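Local coordinates for protein poly-gamma-glutamate hydrolase (Bacillus phage phiNIT1, PDB 3A9L) that hydrolyses the gamma-glutamyl linkages of bacterial poly-gamma-glutamate as a zinc-dependent peptidase, at residues 21-26 against 64-69; 38-43 against 76-81; 52-57 against 191-196; 128-133 against 197-202. All blocks are in the same frame, centred on the assembly; numbering follows the deposited sequence.

How the contacts relate
The contacts run from the dimer edge of the mixed sheet, past the zinc site, to helices on one face. Contact 1 joins strands 23-29 and 62-68, and contact 2 the next strand, 34-42, to a loop beyond strand 62-68; their centres lie about 9 Å apart, and probable backbone hydrogen bonds from Phe66 and Gly68 to Ala41 link them. Contacts 3 and 4, centres about 10 Å apart, share helix 190-209, which meets helices 48-59 and 120-132. Contacts 1, 2 and 3 interleave along the chain, as do 3 and 4; contact 4 opens after 1 and 2 close. Tyr53 and Ile52 tie contact 3 to the sheet. The metal site sits at the sheet; contacts 3 and 4 lie away from it.

Contact 1 (21-26 against 64-69); sequences VAYNIE and YLFQGL
Asn24 and Gln67 are brought together by their first torsions: CG of Asn24 takes the position between backbone N and carbonyl carbon (chi1 77°), whereas CG of Gln67 stands opposite its carbonyl carbon (chi1 -68°). The two amides then run side by side in the same direction, and Gln67 NE2 gives a nearly straight hydrogen bond of 2.9 Å to a lone pair of Asn24 OD1, in the carbonyl plane. Gln67 OE1 is bonded to Thr49, so both ends of this amide are fixed. A water accepts from Asn24 ND2 at 2.8 Å and weakly from Gln67 NE2. Glu26, on the same face, lies alongside Leu65, its OE1 3.5 Å from Leu65 CD1 and bonded to Tyr53. On the other face the Tyr23 and Phe66 rings are near parallel but slid apart, centroids 5.1 Å from each other, so they barely overlap. Ile25 spans two rings, with CG1 3.9 Å from Phe66 CD2 and CG2 3.5 Å from Tyr64 CE2. Between the two faces the strands run antiparallel: Asn24 with Gln67 and Glu26 with Leu65 form hydrogen-bonded pairs, and Leu69 N adds a bond of 2.9 Å to Ala22 O. Helix 10-16 packs against Tyr23, Ile25 and Phe66, helix 48-59 against Leu65. Strand 34-42 flanks 62-68 on its other edge, and Ile25 and Glu26 pair with a strand of the second subunit, which carries the sheet across the dimer interface.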
loop_
_atom_site.group_PDB
_atom_site.type_symbol
_atom_site.label_atom_id
_atom_site.label_comp_id
_atom_site.label_asym_id
_atom_site.label_seq_id
_atom_site.Cartn_x
_atom_site.Cartn_y
_atom_site.Cartn_z
ATOM N N VAL A 21 5.230 -7.803 12.750
ATOM C CA VAL A 21 4.882 -8.361 14.056
ATOM C C VAL A 21 4.167 -7.334 14.965
ATOM O O VAL A 21 3.046 -7.585 15.394
ATOM C CB VAL A 21 6.078 -9.077 14.781
ATOM C CG1 VAL A 21 5.679 -9.466 16.196
ATOM C CG2 VAL A 21 6.539 -10.318 14.009
ATOM N N ALA A 22 4.799 -6.200 15.267
ATOM C CA ALA A 22 4.124 -5.106 16.009
ATOM C C ALA A 22 3.378 -4.084 15.112
ATOM O O ALA A 22 2.423 -3.423 15.560
ATOM C CB ALA A 22 5.107 -4.376 16.918
ATOM N N TYR A 23 3.826 -3.921 13.861
ATOM C CA TYR A 23 3.212 -2.934 13.004
ATOM C C TYR A 23 3.368 -3.310 11.512
ATOM O O TYR A 23 4.259 -4.074 11.152
ATOM C CB TYR A 23 3.817 -1.532 13.258
ATOM C CG TYR A 23 5.169 -1.354 12.619
ATOM C CD1 TYR A 23 6.331 -1.788 13.273
ATOM C CD2 TYR A 23 5.295 -0.745 11.345
ATOM C CE1 TYR A 23 7.604 -1.604 12.687
ATOM C CE2 TYR A 23 6.541 -0.593 10.758
ATOM C CZ TYR A 23 7.682 -1.016 11.426
ATOM O OH TYR A 23 8.907 -0.848 10.852
ATOM N N ASN A 24 2.444 -2.806 10.692
ATOM C CA ASN A 24 2.608 -2.824 9.235
ATOM C C ASN A 24 2.266 -1.436 8.636
ATOM O O ASN A 24 1.693 -0.578 9.320
ATOM C CB ASN A 24 1.895 -4.034 8.574
ATOM C CG ASN A 24 0.374 -3.885 8.445
ATOM O OD1 ASN A 24 -0.187 -2.800 8.417
ATOM N ND2 ASN A 24 -0.281 -5.009 8.301
ATOM N N ILE A 25 2.671 -1.214 7.385
ATOM C CA ILE A 25 2.307 -0.012 6.661
ATOM C C ILE A 25 1.623 -0.386 5.334
ATOM O O ILE A 25 2.087 -1.285 4.587
ATOM C CB ILE A 25 3.539 0.890 6.381
ATOM C CG1 ILE A 25 4.458 1.003 7.627
ATOM C CG2 ILE A 25 3.076 2.293 5.923
ATOM C CD1 ILE A 25 5.731 1.812 7.402
ATOM N N GLU A 26 0.545 0.332 5.031
ATOM C CA GLU A 26 -0.266 0.131 3.823
ATOM C C GLU A 26 -0.401 1.448 3.072
ATOM O O GLU A 26 -0.653 2.500 3.681
ATOM C CB GLU A 26 -1.669 -0.385 4.184
ATOM C CG GLU A 26 -1.730 -1.703 4.922
ATOM C CD GLU A 26 -3.120 -2.336 4.832
ATOM O OE1 GLU A 26 -4.126 -1.610 4.663
ATOM O OE2 GLU A 26 -3.214 -3.566 4.900
ATOM N N TYR A 64 -3.364 5.743 3.227
ATOM C CA TYR A 64 -2.129 5.387 3.927
ATOM C C TYR A 64 -2.538 5.008 5.315
ATOM O O TYR A 64 -3.347 5.727 5.895
ATOM C CB TYR A 64 -1.182 6.573 4.013
ATOM C CG TYR A 64 -0.014 6.312 4.944
ATOM C CD1 TYR A 64 -0.127 6.552 6.324
ATOM C CD2 TYR A 64 1.183 5.833 4.461
ATOM C CE1 TYR A 64 0.909 6.325 7.162
ATOM C CE2 TYR A 64 2.246 5.613 5.303
ATOM C CZ TYR A 64 2.096 5.849 6.642
ATOM O OH TYR A 64 3.119 5.611 7.498
ATOM N N LEU A 65 -1.978 3.912 5.844
ATOM C CA LEU A 65 -2.247 3.461 7.229
ATOM C C LEU A 65 -1.003 2.935 7.911
ATOM O O LEU A 65 -0.401 1.969 7.437
ATOM C CB LEU A 65 -3.239 2.303 7.216
ATOM C CG LEU A 65 -4.619 2.430 6.647
ATOM C CD1 LEU A 65 -5.210 1.057 6.657
ATOM C CD2 LEU A 65 -5.463 3.400 7.506
ATOM N N PHE A 66 -0.611 3.545 9.021
ATOM C CA PHE A 66 0.445 2.968 9.874
ATOM C C PHE A 66 -0.295 2.237 10.955
ATOM O O PHE A 66 -0.994 2.870 11.754
ATOM C CB PHE A 66 1.364 4.058 10.473
ATOM C CG PHE A 66 2.517 3.513 11.275
ATOM C CD1 PHE A 66 2.364 3.272 12.654
ATOM C CD2 PHE A 66 3.761 3.275 10.691
ATOM C CE1 PHE A 66 3.414 2.751 13.414
ATOM C CE2 PHE A 66 4.812 2.764 11.449
ATOM C CZ PHE A 66 4.636 2.507 12.818
ATOM N N GLN A 67 -0.194 0.901 10.940
ATOM C CA GLN A 67 -1.116 0.049 11.719
ATOM C C GLN A 67 -0.410 -0.688 12.844
ATOM O O GLN A 67 0.600 -1.339 12.586
ATOM C CB GLN A 67 -1.746 -1.021 10.800
ATOM C CG GLN A 67 -2.727 -0.518 9.722
ATOM C CD GLN A 67 -3.653 -1.632 9.227
ATOM O OE1 GLN A 67 -4.849 -1.612 9.494
ATOM N NE2 GLN A 67 -3.092 -2.635 8.579
ATOM N N GLY A 68 -0.953 -0.599 14.071
ATOM C CA GLY A 68 -0.589 -1.529 15.149
ATOM C C GLY A 68 -1.198 -2.911 14.954
ATOM O O GLY A 68 -2.365 -3.031 14.571
ATOM N N LEU A 69 -0.408 -3.946 15.220
ATOM C CA LEU A 69 -0.793 -5.347 14.996
ATOM C C LEU A 69 -0.797 -6.203 16.247
ATOM O O LEU A 69 -1.157 -7.395 16.194
ATOM C CB LEU A 69 0.158 -6.027 13.998
ATOM C CG LEU A 69 0.384 -5.390 12.624
ATOM C CD1 LEU A 69 1.276 -6.268 11.749
ATOM C CD2 LEU A 69 -0.939 -5.185 11.974
HETATM O O HOH W 1 0.711 -9.313 16.754
HETATM O O HOH W 2 -3.019 -5.362 7.865
#

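Contact 2 (38-43 against 76-81); sequences SPHAGG and RLHVTS. With ZN (zinc ion), chain C; PO4 (phosphate ion), chain D.
A single direct hydrogen bond joins His40 to Val79 across the segments: His40 NE2 donates to Val79 O at 2.6 Å. The acceptor lies close to the plane of the imidazole, but the donor stands well above the carbonyl plane. This bond and the zinc bond at ND1 together fix the rotation of the ring. A water adds a second polar link, giving hydrogen bonds to Pro39 O and Leu77 O and accepting one from Val79 N. Within 38-43, Ser38 OG accepts from His40 N, an ST turn where the chain rounds its corner. Ring packing holds the imidazole from both faces. Pro39 CG lies over one, and His78 CD2 over the opposite one, 3.3 Å above the plane; the two histidine rings meet obliquely, at 44°. His78 CG is anti to its backbone N (chi1 179°), which brings the ring beside His40. A bound phosphate, presumably picked up from the crystallisation medium, receives an almost linear hydrogen bond from His78 NE2 to O4, 2.7 Å long, and its O3 is gripped by Ser81 N at 3.0 Å and by Ser81 OG. Asp5 holds His78 ND1 and also Thr80 N, consistent with a second-shell carboxylate positioning His78 and the loop. The zinc ion is bound by His40 ND1 at 2.2 Å, phosphate O4 at 2.4 Å and a water. Glu45 and His103 complete the site, a two-histidine, one-glutamate zinc centre as in the carboxypeptidase-like zinc exopeptidases.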
loop_
_atom_site.group_PDB
_atom_site.type_symbol
_atom_site.label_atom_id
_atom_site.label_comp_id
_atom_site.label_asym_id
_atom_site.label_seq_id
_atom_site.Cartn_x
_atom_site.Cartn_y
_atom_site.Cartn_z
ATOM N N SER A 38 -4.333 7.417 8.377
ATOM C CA SER A 38 -4.144 7.470 9.809
ATOM C C SER A 38 -2.717 7.004 10.196
ATOM O O SER A 38 -2.208 6.018 9.657
ATOM C CB SER A 38 -5.219 6.676 10.542
ATOM O OG SER A 38 -4.902 6.633 11.923
ATOM N N PRO A 39 -2.053 7.756 11.096
ATOM C CA PRO A 39 -0.779 7.274 11.637
ATOM C C PRO A 39 -0.969 6.298 12.804
ATOM O O PRO A 39 0.007 5.683 13.277
ATOM C CB PRO A 39 -0.096 8.555 12.122
ATOM C CG PRO A 39 -1.209 9.503 12.464
ATOM C CD PRO A 39 -2.357 9.151 11.499
ATOM N N HIS A 40 -2.217 6.211 13.268
ATOM C CA HIS A 40 -2.619 5.443 14.464
ATOM C C HIS A 40 -3.686 4.371 14.140
ATOM O O HIS A 40 -4.707 4.204 14.858
ATOM C CB HIS A 40 -3.021 6.412 15.609
ATOM C CG HIS A 40 -2.016 7.510 15.850
ATOM N ND1 HIS A 40 -2.359 8.761 16.314
ATOM C CD2 HIS A 40 -0.674 7.545 15.658
ATOM C CE1 HIS A 40 -1.285 9.524 16.387
ATOM N NE2 HIS A 40 -0.248 8.811 15.983
ATOM N N ALA A 41 -3.443 3.630 13.053
ATOM C CA ALA A 41 -4.396 2.623 12.579
ATOM C C ALA A 41 -4.177 1.222 13.183
ATOM O O ALA A 41 -3.356 1.052 14.072
ATOM C CB ALA A 41 -4.398 2.562 11.058
ATOM N N GLY A 42 -4.942 0.240 12.698
ATOM C CA GLY A 42 -4.948 -1.111 13.276
ATOM C C GLY A 42 -5.432 -0.976 14.699
ATOM O O GLY A 42 -6.405 -0.271 14.942
ATOM N N GLY A 43 -4.730 -1.633 15.618
ATOM C CA GLY A 43 -4.988 -1.598 17.068
ATOM C C GLY A 43 -4.605 -0.342 17.869
ATOM O O GLY A 43 -5.072 -0.174 18.994
ATOM N N ARG A 76 1.973 1.776 22.658
ATOM C CA ARG A 76 3.422 1.999 22.579
ATOM C C ARG A 76 3.871 2.317 21.151
ATOM O O ARG A 76 4.967 2.824 20.929
ATOM C CB ARG A 76 4.219 0.814 23.175
ATOM C CG ARG A 76 4.403 -0.405 22.326
ATOM C CD ARG A 76 5.470 -1.325 22.952
ATOM N NE ARG A 76 5.841 -2.431 22.061
ATOM C CZ ARG A 76 5.345 -3.672 22.134
ATOM N NH1 ARG A 76 4.445 -3.999 23.062
ATOM N NH2 ARG A 76 5.765 -4.606 21.278
ATOM N N LEU A 77 2.997 2.013 20.188
ATOM C CA LEU A 77 3.289 2.281 18.793
ATOM C C LEU A 77 2.764 3.675 18.395
ATOM O O LEU A 77 2.838 4.085 17.216
ATOM C CB LEU A 77 2.675 1.184 17.930
ATOM C CG LEU A 77 3.059 -0.246 18.277
ATOM C CD1 LEU A 77 2.119 -1.196 17.567
ATOM C CD2 LEU A 77 4.530 -0.540 17.915
ATOM N N HIS A 78 2.257 4.406 19.390
ATOM C CA HIS A 78 1.686 5.726 19.158
ATOM C C HIS A 78 2.763 6.783 19.102
ATOM O O HIS A 78 3.471 7.010 20.089
ATOM C CB HIS A 78 0.616 6.063 20.214
ATOM C CG HIS A 78 -0.003 7.417 20.040
ATOM N ND1 HIS A 78 0.507 8.552 20.639
ATOM C CD2 HIS A 78 -1.098 7.817 19.351
ATOM C CE1 HIS A 78 -0.238 9.591 20.318
ATOM N NE2 HIS A 78 -1.222 9.173 19.540
ATOM N N VAL A 79 2.884 7.419 17.934
ATOM C CA VAL A 79 3.689 8.609 17.783
ATOM C C VAL A 79 2.753 9.752 17.385
ATOM O O VAL A 79 2.156 9.769 16.301
ATOM C CB VAL A 79 4.897 8.384 16.829
ATOM C CG1 VAL A 79 5.606 9.676 16.508
ATOM C CG2 VAL A 79 5.923 7.403 17.497
ATOM N N THR A 80 2.589 10.690 18.301
ATOM C CA THR A 80 1.710 11.811 18.068
ATOM C C THR A 80 1.913 12.446 16.675
ATOM O O THR A 80 3.037 12.475 16.158
ATOM C CB THR A 80 1.892 12.844 19.179
ATOM O OG1 THR A 80 0.705 13.640 19.286
ATOM C CG2 THR A 80 3.141 13.704 18.924
ATOM N N SER A 81 0.831 12.953 16.079
ATOM C CA SER A 81 0.850 13.515 14.697
ATOM C C SER A 81 1.844 14.647 14.433
ATOM O O SER A 81 2.388 14.763 13.323
ATOM C CB SER A 81 -0.549 13.988 14.266
ATOM O OG SER A 81 -1.560 13.085 14.666
HETATM ZN ZN ZN C . -4.288 9.543 16.996
HETATM P P PO4 D . -2.611 12.294 18.430
HETATM O O1 PO4 D . -1.529 12.561 19.453
HETATM O O2 PO4 D . -3.791 13.241 18.577
HETATM O O3 PO4 D . -1.958 12.542 17.096
HETATM O O4 PO4 D . -3.108 10.878 18.537
HETATM O O HOH W 3 2.134 6.071 15.427
HETATM O O HOH W 4 -5.731 10.549 18.441
#

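Contact 3 (52-57 against 191-196); sequences IYRVVE and EFLDYA
The axes of 52-57 and 191-196 pass at 9.6 Å and cross at -51°, both running in broadly the same direction, and the backbones come nearest at Val55 and Ala196, their CA atoms 5.3 Å apart. The small side chain of Ala196 permits this: its CB points at the partner helix and meets Arg54 CG at 3.4 Å and Val55 CG2 at 4.0 Å. Arg54 contributes the largest part of the buried surface, through its aliphatic stem. With CG anti to the backbone N (chi1 -172°) and a bend at chi2, the chain crosses obliquely by the CE2-CZ end of the Phe192 ring, Arg54 CB 3.5 Å from Phe192 CZ, and then turns its head outward to Leu193. There CD2 of Leu193 comes within 3.8 Å of Arg54 NE, an apolar touch on a charged group. A water bridges the helices at this outer side, accepting from Arg54 NE at 3.1 Å and donating to Leu193 O. On the inner side Phe192 meets Phe174 edge-to-face. Leu51, Arg54, Val55 and Leu58 of helix 48-59 form the hole that receives Ala196 as a knob. The contact lies away from the zinc site and is the helix-on-helix packing of an alpha/beta fold, with helix 48-59 resting through Ile52 and Val55 on strands 62-68 and 34-42.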
loop_
_atom_site.group_PDB
_atom_site.type_symbol
_atom_site.label_atom_id
_atom_site.label_comp_id
_atom_site.label_asym_id
_atom_site.label_seq_id
_atom_site.Cartn_x
_atom_site.Cartn_y
_atom_site.Cartn_z
ATOM N N ILE A 52 -11.296 4.225 7.211
ATOM C CA ILE A 52 -10.521 4.720 6.066
ATOM C C ILE A 52 -10.776 3.855 4.824
ATOM O O ILE A 52 -10.887 4.379 3.709
ATOM C CB ILE A 52 -9.043 4.840 6.387
ATOM C CG1 ILE A 52 -8.811 6.154 7.150
ATOM C CG2 ILE A 52 -8.198 4.766 5.109
ATOM C CD1 ILE A 52 -7.594 6.160 7.991
ATOM N N TYR A 53 -10.872 2.547 5.029
ATOM C CA TYR A 53 -11.157 1.610 3.923
ATOM C C TYR A 53 -12.434 1.974 3.190
ATOM O O TYR A 53 -12.455 2.028 1.956
ATOM C CB TYR A 53 -11.283 0.193 4.452
ATOM C CG TYR A 53 -9.975 -0.540 4.541
ATOM C CD1 TYR A 53 -8.826 0.086 5.015
ATOM C CD2 TYR A 53 -9.893 -1.857 4.164
ATOM C CE1 TYR A 53 -7.635 -0.589 5.090
ATOM C CE2 TYR A 53 -8.710 -2.547 4.241
ATOM C CZ TYR A 53 -7.584 -1.907 4.700
ATOM O OH TYR A 53 -6.413 -2.611 4.762
ATOM N N ARG A 54 -13.491 2.207 3.964
ATOM C CA ARG A 54 -14.810 2.549 3.465
ATOM C C ARG A 54 -14.804 3.935 2.786
ATOM O O ARG A 54 -15.414 4.118 1.718
ATOM C CB ARG A 54 -15.825 2.507 4.633
ATOM C CG ARG A 54 -17.332 2.658 4.259
ATOM C CD ARG A 54 -17.801 1.477 3.381
ATOM N NE ARG A 54 -19.151 1.695 2.884
ATOM C CZ ARG A 54 -19.629 1.152 1.770
ATOM N NH1 ARG A 54 -18.858 0.352 1.033
ATOM N NH2 ARG A 54 -20.876 1.408 1.393
ATOM N N VAL A 55 -14.141 4.918 3.408
ATOM C CA VAL A 55 -14.047 6.242 2.782
ATOM C C VAL A 55 -13.306 6.201 1.438
ATOM O O VAL A 55 -13.645 6.920 0.477
ATOM C CB VAL A 55 -13.403 7.317 3.720
ATOM C CG1 VAL A 55 -13.219 8.635 2.970
ATOM C CG2 VAL A 55 -14.310 7.576 4.907
ATOM N N VAL A 56 -12.270 5.386 1.389
ATOM C CA VAL A 56 -11.495 5.214 0.171
ATOM C C VAL A 56 -12.303 4.448 -0.883
ATOM O O VAL A 56 -12.260 4.789 -2.084
ATOM C CB VAL A 56 -10.142 4.538 0.500
ATOM C CG1 VAL A 56 -9.456 3.959 -0.763
ATOM C CG2 VAL A 56 -9.241 5.555 1.173
ATOM N N GLU A 57 -13.018 3.414 -0.438
ATOM C CA GLU A 57 -13.867 2.611 -1.337
ATOM C C GLU A 57 -14.992 3.495 -1.901
ATOM O O GLU A 57 -15.319 3.406 -3.084
ATOM C CB GLU A 57 -14.417 1.386 -0.618
ATOM C CG GLU A 57 -13.417 0.255 -0.445
ATOM C CD GLU A 57 -13.643 -0.517 0.857
ATOM O OE1 GLU A 57 -14.814 -0.552 1.320
ATOM O OE2 GLU A 57 -12.646 -1.043 1.433
ATOM N N GLU A 191 -24.561 3.245 11.497
ATOM C CA GLU A 191 -23.835 4.468 11.880
ATOM C C GLU A 191 -22.465 4.526 11.218
ATOM O O GLU A 191 -22.106 5.561 10.681
ATOM C CB GLU A 191 -23.710 4.622 13.399
ATOM C CG GLU A 191 -23.289 6.044 13.858
ATOM C CD GLU A 191 -23.887 6.453 15.194
ATOM O OE1 GLU A 191 -25.132 6.458 15.326
ATOM O OE2 GLU A 191 -23.122 6.781 16.121
ATOM N N PHE A 192 -21.730 3.409 11.232
ATOM C CA PHE A 192 -20.478 3.320 10.456
ATOM C C PHE A 192 -20.645 3.793 9.025
ATOM O O PHE A 192 -19.928 4.697 8.573
ATOM C CB PHE A 192 -19.843 1.907 10.478
ATOM C CG PHE A 192 -18.601 1.800 9.631
ATOM C CD1 PHE A 192 -17.364 2.208 10.119
ATOM C CD2 PHE A 192 -18.677 1.307 8.323
ATOM C CE1 PHE A 192 -16.207 2.121 9.325
ATOM C CE2 PHE A 192 -17.546 1.225 7.511
ATOM C CZ PHE A 192 -16.300 1.616 8.000
ATOM N N LEU A 193 -21.585 3.182 8.309
ATOM C CA LEU A 193 -21.857 3.516 6.888
ATOM C C LEU A 193 -22.211 4.996 6.657
ATOM O O LEU A 193 -21.662 5.655 5.756
ATOM C CB LEU A 193 -22.933 2.593 6.318
ATOM C CG LEU A 193 -22.712 1.058 6.431
ATOM C CD1 LEU A 193 -23.889 0.268 5.921
ATOM C CD2 LEU A 193 -21.446 0.598 5.700
ATOM N N ASP A 194 -23.138 5.506 7.462
ATOM C CA ASP A 194 -23.495 6.936 7.443
ATOM C C ASP A 194 -22.291 7.867 7.697
ATOM O O ASP A 194 -22.164 8.953 7.088
ATOM C CB ASP A 194 -24.603 7.197 8.467
ATOM C CG ASP A 194 -25.936 6.533 8.099
ATOM O OD1 ASP A 194 -26.141 6.174 6.932
ATOM O OD2 ASP A 194 -26.813 6.403 8.982
ATOM N N TYR A 195 -21.411 7.462 8.613
ATOM C CA TYR A 195 -20.244 8.274 8.950
ATOM C C TYR A 195 -19.389 8.361 7.684
ATOM O O TYR A 195 -19.120 9.454 7.177
ATOM C CB TYR A 195 -19.475 7.643 10.126
ATOM C CG TYR A 195 -18.553 8.586 10.886
ATOM C CD1 TYR A 195 -17.346 9.013 10.327
ATOM C CD2 TYR A 195 -18.871 9.012 12.158
ATOM C CE1 TYR A 195 -16.503 9.862 11.000
ATOM C CE2 TYR A 195 -18.016 9.866 12.861
ATOM C CZ TYR A 195 -16.838 10.282 12.272
ATOM O OH TYR A 195 -15.972 11.114 12.937
ATOM N N ALA A 196 -19.024 7.205 7.135
ATOM C CA ALA A 196 -18.192 7.180 5.963
ATOM C C ALA A 196 -18.809 7.934 4.749
ATOM O O ALA A 196 -18.096 8.662 4.045
ATOM C CB ALA A 196 -17.789 5.759 5.626
HETATM O O HOH W 5 -21.004 4.069 3.420
#

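Contact 4 (128-133 against 197-202); sequences SKLNSK and EAIKEA
Glu201 presents its flat carboxylate to Lys133, which comes from the opposite direction and bonds OE2 on the syn side, NZ 2.7 Å away and 27° out of the carboxylate plane. This salt bridge pins one oxygen; beside the other, OE1, the carbon chain of Lys129 crosses at about a right angle, CE 3.8 Å off. Glu197 has the second carboxylate, its OE2 modelled in a salt bridge with Lys200 NZ of the same helix, in a placement that is doubtful. As modelled, OE2 of Glu197 lies 2.9 Å from OE2 of Glu201, close enough that, if both are ionised, Lys133 and Lys200 would probably offset their repulsion. To reach this cluster Lys133 is folded at chi2, chi3 and chi4 and crosses the Glu197 side chain obliquely, Lys133 NZ 3.3 Å from Glu197 CG. The first torsion of Lys129 (chi1 -67°) sets its CG against Ala202 CB at 3.6 Å, and a bend at chi2 (-38°) turns the chain past Glu201 to Glu205, with which NZ pairs. Towards the interior the contact becomes apolar. Leu130 CD2 touches Ala198 CB at 3.4 Å, tighter than usual, and Ile199 CD1 at 3.8 Å. Ala198 lets the helices come close: the short axes approach to 8.4 Å, running in broadly opposite directions. Ser132 OG bonds Lys129 O at the last turn of helix 120-132. Ile199 reaches both Val55 of helix 48-59 and Ile126 of helix 120-132, so helix 190-209 lies between these two: an alpha/beta fold's helical layer, apolar inside and salt-bridged along its solvent-facing side.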
loop_
_atom_site.group_PDB
_atom_site.type_symbol
_atom_site.label_atom_id
_atom_site.label_comp_id
_atom_site.label_asym_id
_atom_site.label_seq_id
_atom_site.Cartn_x
_atom_site.Cartn_y
_atom_site.Cartn_z
ATOM N N SER A 128 -20.562 19.587 9.112
ATOM C CA SER A 128 -21.917 19.801 8.683
ATOM C C SER A 128 -22.565 18.543 8.104
ATOM O O SER A 128 -23.749 18.304 8.363
ATOM C CB SER A 128 -21.980 20.990 7.749
ATOM O OG SER A 128 -23.281 21.179 7.253
ATOM N N LYS A 129 -21.801 17.716 7.380
ATOM C CA LYS A 129 -22.337 16.427 6.881
ATOM C C LYS A 129 -22.577 15.424 7.997
ATOM O O LYS A 129 -23.621 14.751 8.038
ATOM C CB LYS A 129 -21.435 15.781 5.820
ATOM C CG LYS A 129 -21.293 16.498 4.465
ATOM C CD LYS A 129 -22.588 17.128 3.989
ATOM C CE LYS A 129 -22.605 17.345 2.477
ATOM N NZ LYS A 129 -23.813 18.123 2.162
ATOM N N LEU A 130 -21.644 15.328 8.935
ATOM C CA LEU A 130 -21.817 14.344 9.987
ATOM C C LEU A 130 -23.116 14.613 10.738
ATOM O O LEU A 130 -23.960 13.712 10.885
ATOM C CB LEU A 130 -20.605 14.287 10.931
ATOM C CG LEU A 130 -19.294 13.847 10.290
ATOM C CD1 LEU A 130 -18.209 14.113 11.288
ATOM C CD2 LEU A 130 -19.323 12.365 9.847
ATOM N N ASN A 131 -23.290 15.871 11.167
ATOM C CA ASN A 131 -24.525 16.288 11.814
ATOM C C ASN A 131 -25.766 15.900 11.040
ATOM O O ASN A 131 -26.771 15.513 11.623
ATOM C CB ASN A 131 -24.568 17.796 12.006
ATOM C CG ASN A 131 -23.507 18.310 12.950
ATOM O OD1 ASN A 131 -23.320 19.511 13.044
ATOM N ND2 ASN A 131 -22.808 17.414 13.646
ATOM N N SER A 132 -25.720 16.049 9.726
ATOM C CA SER A 132 -26.934 15.882 8.934
ATOM C C SER A 132 -27.260 14.406 8.816
ATOM O O SER A 132 -28.342 14.051 8.351
ATOM C CB SER A 132 -26.765 16.479 7.550
ATOM O OG SER A 132 -26.077 15.550 6.725
ATOM N N LYS A 133 -26.303 13.554 9.194
ATOM C CA LYS A 133 -26.547 12.114 9.341
ATOM C C LYS A 133 -26.827 11.793 10.808
ATOM O O LYS A 133 -26.859 10.625 11.210
ATOM C CB LYS A 133 -25.381 11.269 8.813
ATOM C CG LYS A 133 -24.945 11.557 7.362
ATOM C CD LYS A 133 -25.988 11.150 6.346
ATOM C CE LYS A 133 -25.355 10.263 5.300
ATOM N NZ LYS A 133 -25.892 10.498 3.929
ATOM N N GLU A 197 -20.129 7.836 4.566
ATOM C CA GLU A 197 -20.853 8.569 3.505
ATOM C C GLU A 197 -20.814 10.080 3.735
ATOM O O GLU A 197 -20.645 10.856 2.797
ATOM C CB GLU A 197 -22.298 8.090 3.410
ATOM C CG GLU A 197 -23.238 8.993 2.563
ATOM C CD GLU A 197 -23.039 8.824 1.041
ATOM O OE1 GLU A 197 -22.340 7.880 0.619
ATOM O OE2 GLU A 197 -23.553 9.655 0.268
ATOM N N ALA A 198 -20.961 10.494 4.991
ATOM C CA ALA A 198 -20.802 11.919 5.341
ATOM C C ALA A 198 -19.478 12.507 4.856
ATOM O O ALA A 198 -19.442 13.611 4.357
ATOM C CB ALA A 198 -20.952 12.127 6.833
ATOM N N ILE A 199 -18.400 11.754 5.001
ATOM C CA ILE A 199 -17.089 12.199 4.580
ATOM C C ILE A 199 -17.034 12.309 3.048
ATOM O O ILE A 199 -16.498 13.293 2.485
ATOM C CB ILE A 199 -15.999 11.234 5.099
ATOM C CG1 ILE A 199 -16.155 10.991 6.618
ATOM C CG2 ILE A 199 -14.609 11.736 4.691
ATOM C CD1 ILE A 199 -16.307 12.248 7.466
ATOM N N LYS A 200 -17.615 11.316 2.374
ATOM C CA LYS A 200 -17.625 11.346 0.894
ATOM C C LYS A 200 -18.409 12.581 0.374
ATOM O O LYS A 200 -17.961 13.276 -0.529
ATOM C CB LYS A 200 -18.175 10.047 0.318
ATOM C CG LYS A 200 -18.225 9.999 -1.225
ATOM C CD LYS A 200 -19.083 8.857 -1.751
ATOM C CE LYS A 200 -20.545 8.876 -1.285
ATOM N NZ LYS A 200 -21.509 9.779 -2.018
ATOM N N GLU A 201 -19.562 12.843 0.963
ATOM C CA GLU A 201 -20.414 13.986 0.593
ATOM C C GLU A 201 -19.721 15.316 0.743
ATOM O O GLU A 201 -19.844 16.184 -0.136
ATOM C CB GLU A 201 -21.699 13.984 1.439
ATOM C CG GLU A 201 -22.692 12.888 1.036
ATOM C CD GLU A 201 -23.954 12.877 1.882
ATOM O OE1 GLU A 201 -24.332 13.932 2.428
ATOM O OE2 GLU A 201 -24.594 11.803 1.992
ATOM N N ALA A 202 -19.000 15.468 1.852
ATOM C CA ALA A 202 -18.269 16.685 2.178
ATOM C C ALA A 202 -17.099 16.866 1.224
ATOM O O ALA A 202 -16.871 17.985 0.749
ATOM C CB ALA A 202 -17.788 16.650 3.620
#